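Side-chain contacts in oxidized polyvinyl alcohol hydrolase (Sphingopyxis, PDB 3WLA), which hydrolyses beta-diketones such as 4,6-nonanedione and cleaves oxidized polyvinyl alcohol in the second step of polyvinyl alcohol breakdown: residues A[199-202]-A[203-207]; A[120-123]-A[124-127]. All blocks are in the same frame, centred on the assembly; numbering follows the deposited sequence.

Contact 1 of 2, residues A[199-202]-A[203-207]; sequences VPFQ and ETRKM
Arg205 lays its guanidinium against the ring of Phe201, with Phe201 CZ over the centre of one guanidinium face and 3.9 Å from Arg205 NE. Ring and guanidinium planes are 39° apart, so the two groups meet at a slant and not as a parallel stack. The same guanidinium is gripped at its edge: Arg205 NH1 donates to Gln202 OE1 over 2.7 Å, nearly in line with the amide C=O but 16° out of the guanidinium plane. Gln202 and Arg205 run side by side in the same direction, and the bend in the Gln202 chain at chi2 (65°) brings its amide back to Arg205. The other terminal nitrogen, Arg205 NH2, forms a salt bridge with Asp256 of strand 253-256, tying this side of the helix to that strand.

Both pairs span the first two turns of helix 201-210, which starts just after Pro200 at the N-cap position. Thr204 N bonds to Pro200 O (2.9 Å), and Arg205 N and Lys206 N continue the i to i+4 pattern onto Phe201 O and Gln202 O.

Where the loop runs into the helix, a water accepts from Val199 N and from Thr204 OG1 (2.7 Å from the hydroxyl oxygen) and so bridges the two residues. Glu203 crosses Val199 at about a right angle, its carboxylate packed against the valine branches, with Glu203 OE2 3.5 Å from Val199 CG2. Val199 CG2, from the loop ahead of the helix, also touches Met207 SD at 4.0 Å.

Contact 2 of 2, residues A[120-123]-A[124-127]; sequences PDAS and GDKY
A short 3-10 segment starting at Ala122 follows Asp121, which is joined to Gly124 through the backbone: Gly124 N donates to Asp121 O over 2.8 Å. One residue on, Asp125 N bonds to Ala122 O at 3.0 Å, the donor standing well above the carbonyl plane, and Tyr127 N closes a further i to i+3 bond on Gly124 O.

The side chain of Asp121 secures the beginning of this turn. Its OD1 accepts twice from Ser123, from the backbone N and more closely from Ser123 OG at 2.6 Å, both arriving from the same face of the carboxylate plane. The first of these bonds makes an Asx turn. Ser123 OG sits between its own backbone N and carbonyl carbon (chi1 68°), which places the hydroxyl beside the N-H so that both can point at one oxygen.

The turn lies on the surface, in the loop between strand 81-85 and helix 133-145. Further along it, Asp125 tucks its carboxylate beside Ala122, with Asp125 OD2 3.6 Å from Ala122 CA. Lys126 curls back, bent at chi3 and chi4, until its NZ makes a weak bond of 3.1 Å to Ser123 O. A water joins the same group, donating to Ser123 O and accepting from Lys126 N and, at 2.6 Å, from Lys126 NZ. Lys126 CG lies over the centre of one face of the Tyr127 ring, while Tyr127 also stacks with Trp109.

Overall arrangement
From the N terminus, the chain passes strand 81-85 and enters the long loop that holds contact 2, residues 120-127, before helix 133-145 begins. It then runs through strands 155-161 and 181-185 of the main sheet of the alpha/beta-hydrolase fold to reach contact 1 at the start of helix 201-210. The two lie in series: each closes a local turn, and they neither nest nor cross. The centres of contact 1 and contact 2 are about 19 Å apart. Pro120, at the start of the contact 2 segment, touches Thr198, the residue just before contact 1. Tyr127 O bonds to Arg170 of helix 163-174, whereas contact 1 leans on strand 253-256 of the small two-stranded sheet.

Contact 1 of 2, residues A[199-202]-A[203-207]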
loop_
_atom_site.group_PDB
_atom_site.type_symbol
_atom_site.label_atom_id
_atom_site.label_comp_id
_atom_site.label_asym_id
_atom_site.label_seq_id
_atom_site.Cartn_x
_atom_site.Cartn_y
_atom_site.Cartn_z
ATOM N N VAL A 199 2.815 -20.806 -9.681
ATOM C CA VAL A 199 3.497 -21.279 -10.886
ATOM C C VAL A 199 4.324 -20.033 -11.270
ATOM O O VAL A 199 3.985 -18.903 -10.864
ATOM C CB VAL A 199 2.533 -21.735 -11.993
ATOM C CG1 VAL A 199 1.836 -23.020 -11.524
ATOM C CG2 VAL A 199 1.500 -20.648 -12.312
ATOM N N PRO A 200 5.424 -20.225 -12.027
ATOM C CA PRO A 200 6.330 -19.147 -12.450
ATOM C C PRO A 200 5.687 -17.931 -13.064
ATOM O O PRO A 200 4.530 -17.960 -13.479
ATOM C CB PRO A 200 7.294 -19.861 -13.395
ATOM C CG PRO A 200 6.405 -20.908 -14.020
ATOM C CD PRO A 200 5.728 -21.456 -12.768
ATOM N N PHE A 201 6.466 -16.855 -13.120
ATOM C CA PHE A 201 6.022 -15.585 -13.653
ATOM C C PHE A 201 5.281 -15.658 -14.984
ATOM O O PHE A 201 4.189 -15.125 -15.115
ATOM C CB PHE A 201 7.225 -14.647 -13.821
ATOM C CG PHE A 201 6.907 -13.380 -14.543
ATOM C CD1 PHE A 201 6.091 -12.411 -13.959
ATOM C CD2 PHE A 201 7.446 -13.135 -15.794
ATOM C CE1 PHE A 201 5.825 -11.210 -14.614
ATOM C CE2 PHE A 201 7.200 -11.942 -16.467
ATOM C CZ PHE A 201 6.383 -10.963 -15.877
ATOM N N GLN A 202 5.883 -16.306 -15.974
ATOM C CA GLN A 202 5.296 -16.353 -17.309
ATOM C C GLN A 202 3.905 -16.997 -17.363
ATOM O O GLN A 202 2.982 -16.467 -17.991
ATOM C CB GLN A 202 6.269 -17.073 -18.275
ATOM C CG GLN A 202 6.505 -16.340 -19.588
ATOM C CD GLN A 202 7.229 -14.991 -19.403
ATOM O OE1 GLN A 202 6.761 -13.939 -19.910
ATOM N NE2 GLN A 202 8.367 -15.011 -18.675
ATOM N N GLU A 203 3.789 -18.164 -16.745
ATOM C CA GLU A 203 2.525 -18.887 -16.683
ATOM C C GLU A 203 1.527 -18.008 -15.902
ATOM O O GLU A 203 0.361 -17.867 -16.281
ATOM C CB GLU A 203 2.732 -20.232 -15.961
ATOM C CG GLU A 203 1.569 -21.273 -16.250
ATOM C CD GLU A 203 1.599 -22.572 -15.366
ATOM O OE1 GLU A 203 2.669 -23.254 -15.294
ATOM O OE2 GLU A 203 0.539 -22.922 -14.759
ATOM N N THR A 204 2.003 -17.388 -14.816
ATOM C CA THR A 204 1.131 -16.544 -13.998
ATOM C C THR A 204 0.573 -15.423 -14.815
ATOM O O THR A 204 -0.621 -15.158 -14.720
ATOM C CB THR A 204 1.833 -15.980 -12.756
ATOM O OG1 THR A 204 2.148 -17.055 -11.891
ATOM C CG2 THR A 204 0.910 -15.050 -11.977
ATOM N N ARG A 205 1.408 -14.792 -15.650
ATOM C CA ARG A 205 0.936 -13.685 -16.508
ATOM C C ARG A 205 -0.121 -14.190 -17.469
ATOM O O ARG A 205 -1.123 -13.515 -17.751
ATOM C CB ARG A 205 2.058 -13.108 -17.393
ATOM C CG ARG A 205 2.466 -11.741 -17.085
ATOM C CD ARG A 205 2.958 -10.947 -18.273
ATOM N NE ARG A 205 4.089 -11.528 -18.967
ATOM C CZ ARG A 205 5.042 -10.804 -19.569
ATOM N NH1 ARG A 205 6.041 -11.399 -20.209
ATOM N NH2 ARG A 205 5.030 -9.482 -19.474
ATOM N N LYS A 206 0.158 -15.359 -18.033
ATOM C CA LYS A 206 -0.757 -15.902 -19.016
ATOM C C LYS A 206 -2.067 -16.330 -18.354
ATOM O O LYS A 206 -3.126 -15.946 -18.838
ATOM C CB LYS A 206 -0.121 -17.071 -19.803
ATOM C CG LYS A 206 1.140 -16.696 -20.586
ATOM C CD LYS A 206 1.512 -17.781 -21.613
ATOM C CE LYS A 206 2.842 -17.488 -22.335
ATOM N NZ LYS A 206 2.847 -16.217 -23.124
ATOM N N MET A 207 -2.013 -17.048 -17.230
ATOM C CA MET A 207 -3.291 -17.485 -16.658
ATOM C C MET A 207 -4.203 -16.303 -16.333
ATOM O O MET A 207 -5.430 -16.393 -16.508
ATOM C CB MET A 207 -3.076 -18.423 -15.464
ATOM C CG MET A 207 -2.489 -17.816 -14.206
ATOM S SD MET A 207 -2.138 -19.090 -13.012
ATOM C CE MET A 207 -2.319 -18.142 -11.450
HETATM O O HOH W 1 1.132 -18.450 -9.780
#

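Contact 2 of 2, residues A[120-123]-A[124-127]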
loop_
_atom_site.group_PDB
_atom_site.type_symbol
_atom_site.label_atom_id
_atom_site.label_comp_id
_atom_site.label_asym_id
_atom_site.label_seq_id
_atom_site.Cartn_x
_atom_site.Cartn_y
_atom_site.Cartn_z
ATOM N N PRO A 120 6.263 -18.538 -1.628
ATOM C CA PRO A 120 5.500 -19.608 -2.284
ATOM C C PRO A 120 5.739 -21.014 -1.723
ATOM O O PRO A 120 4.931 -21.909 -1.922
ATOM C CB PRO A 120 5.901 -19.472 -3.760
ATOM C CG PRO A 120 7.371 -18.967 -3.659
ATOM C CD PRO A 120 7.315 -17.972 -2.500
ATOM N N ASP A 121 6.807 -21.206 -0.985
ATOM C CA ASP A 121 7.096 -22.509 -0.427
ATOM C C ASP A 121 6.629 -22.661 1.026
ATOM O O ASP A 121 6.125 -21.710 1.631
ATOM C CB ASP A 121 8.578 -22.729 -0.491
ATOM C CG ASP A 121 9.334 -21.639 0.211
ATOM O OD1 ASP A 121 9.870 -21.894 1.288
ATOM O OD2 ASP A 121 9.390 -20.524 -0.319
ATOM N N ALA A 122 6.851 -23.841 1.599
ATOM C CA ALA A 122 6.424 -24.122 2.966
ATOM C C ALA A 122 6.828 -23.079 3.997
ATOM O O ALA A 122 6.114 -22.874 4.997
ATOM C CB ALA A 122 6.915 -25.507 3.424
ATOM N N SER A 123 7.957 -22.417 3.754
ATOM C CA SER A 123 8.425 -21.415 4.696
ATOM C C SER A 123 7.378 -20.314 4.902
ATOM O O SER A 123 7.277 -19.743 5.985
ATOM C CB SER A 123 9.792 -20.835 4.251
ATOM O OG SER A 123 9.731 -20.053 3.065
ATOM N N GLY A 124 6.542 -20.070 3.905
ATOM C CA GLY A 124 5.553 -19.016 4.045
ATOM C C GLY A 124 4.171 -19.468 4.482
ATOM O O GLY A 124 3.238 -18.657 4.554
ATOM N N ASP A 125 4.022 -20.761 4.780
ATOM C CA ASP A 125 2.709 -21.243 5.170
ATOM C C ASP A 125 2.137 -20.542 6.403
ATOM O O ASP A 125 0.947 -20.267 6.457
ATOM C CB ASP A 125 2.746 -22.751 5.373
ATOM C CG ASP A 125 2.853 -23.508 4.044
ATOM O OD1 ASP A 125 2.755 -22.857 2.955
ATOM O OD2 ASP A 125 3.038 -24.754 4.080
ATOM N N LYS A 126 2.962 -20.223 7.388
ATOM C CA LYS A 126 2.399 -19.541 8.558
ATOM C C LYS A 126 1.747 -18.206 8.164
ATOM O O LYS A 126 0.837 -17.708 8.859
ATOM C CB LYS A 126 3.477 -19.275 9.593
ATOM C CG LYS A 126 4.544 -18.335 9.116
ATOM C CD LYS A 126 5.529 -18.065 10.219
ATOM C CE LYS A 126 6.470 -19.237 10.385
ATOM N NZ LYS A 126 7.277 -19.485 9.123
ATOM N N TYR A 127 2.167 -17.645 7.031
ATOM C CA TYR A 127 1.659 -16.342 6.645
ATOM C C TYR A 127 0.421 -16.384 5.846
ATOM O O TYR A 127 -0.053 -15.342 5.398
ATOM C CB TYR A 127 2.744 -15.510 5.973
ATOM C CG TYR A 127 3.868 -15.264 6.942
ATOM C CD1 TYR A 127 3.599 -14.782 8.231
ATOM C CD2 TYR A 127 5.180 -15.482 6.592
ATOM C CE1 TYR A 127 4.603 -14.522 9.135
ATOM C CE2 TYR A 127 6.231 -15.213 7.520
ATOM C CZ TYR A 127 5.906 -14.728 8.779
ATOM O OH TYR A 127 6.890 -14.370 9.663
HETATM O O HOH W 2 5.817 -21.376 8.023
#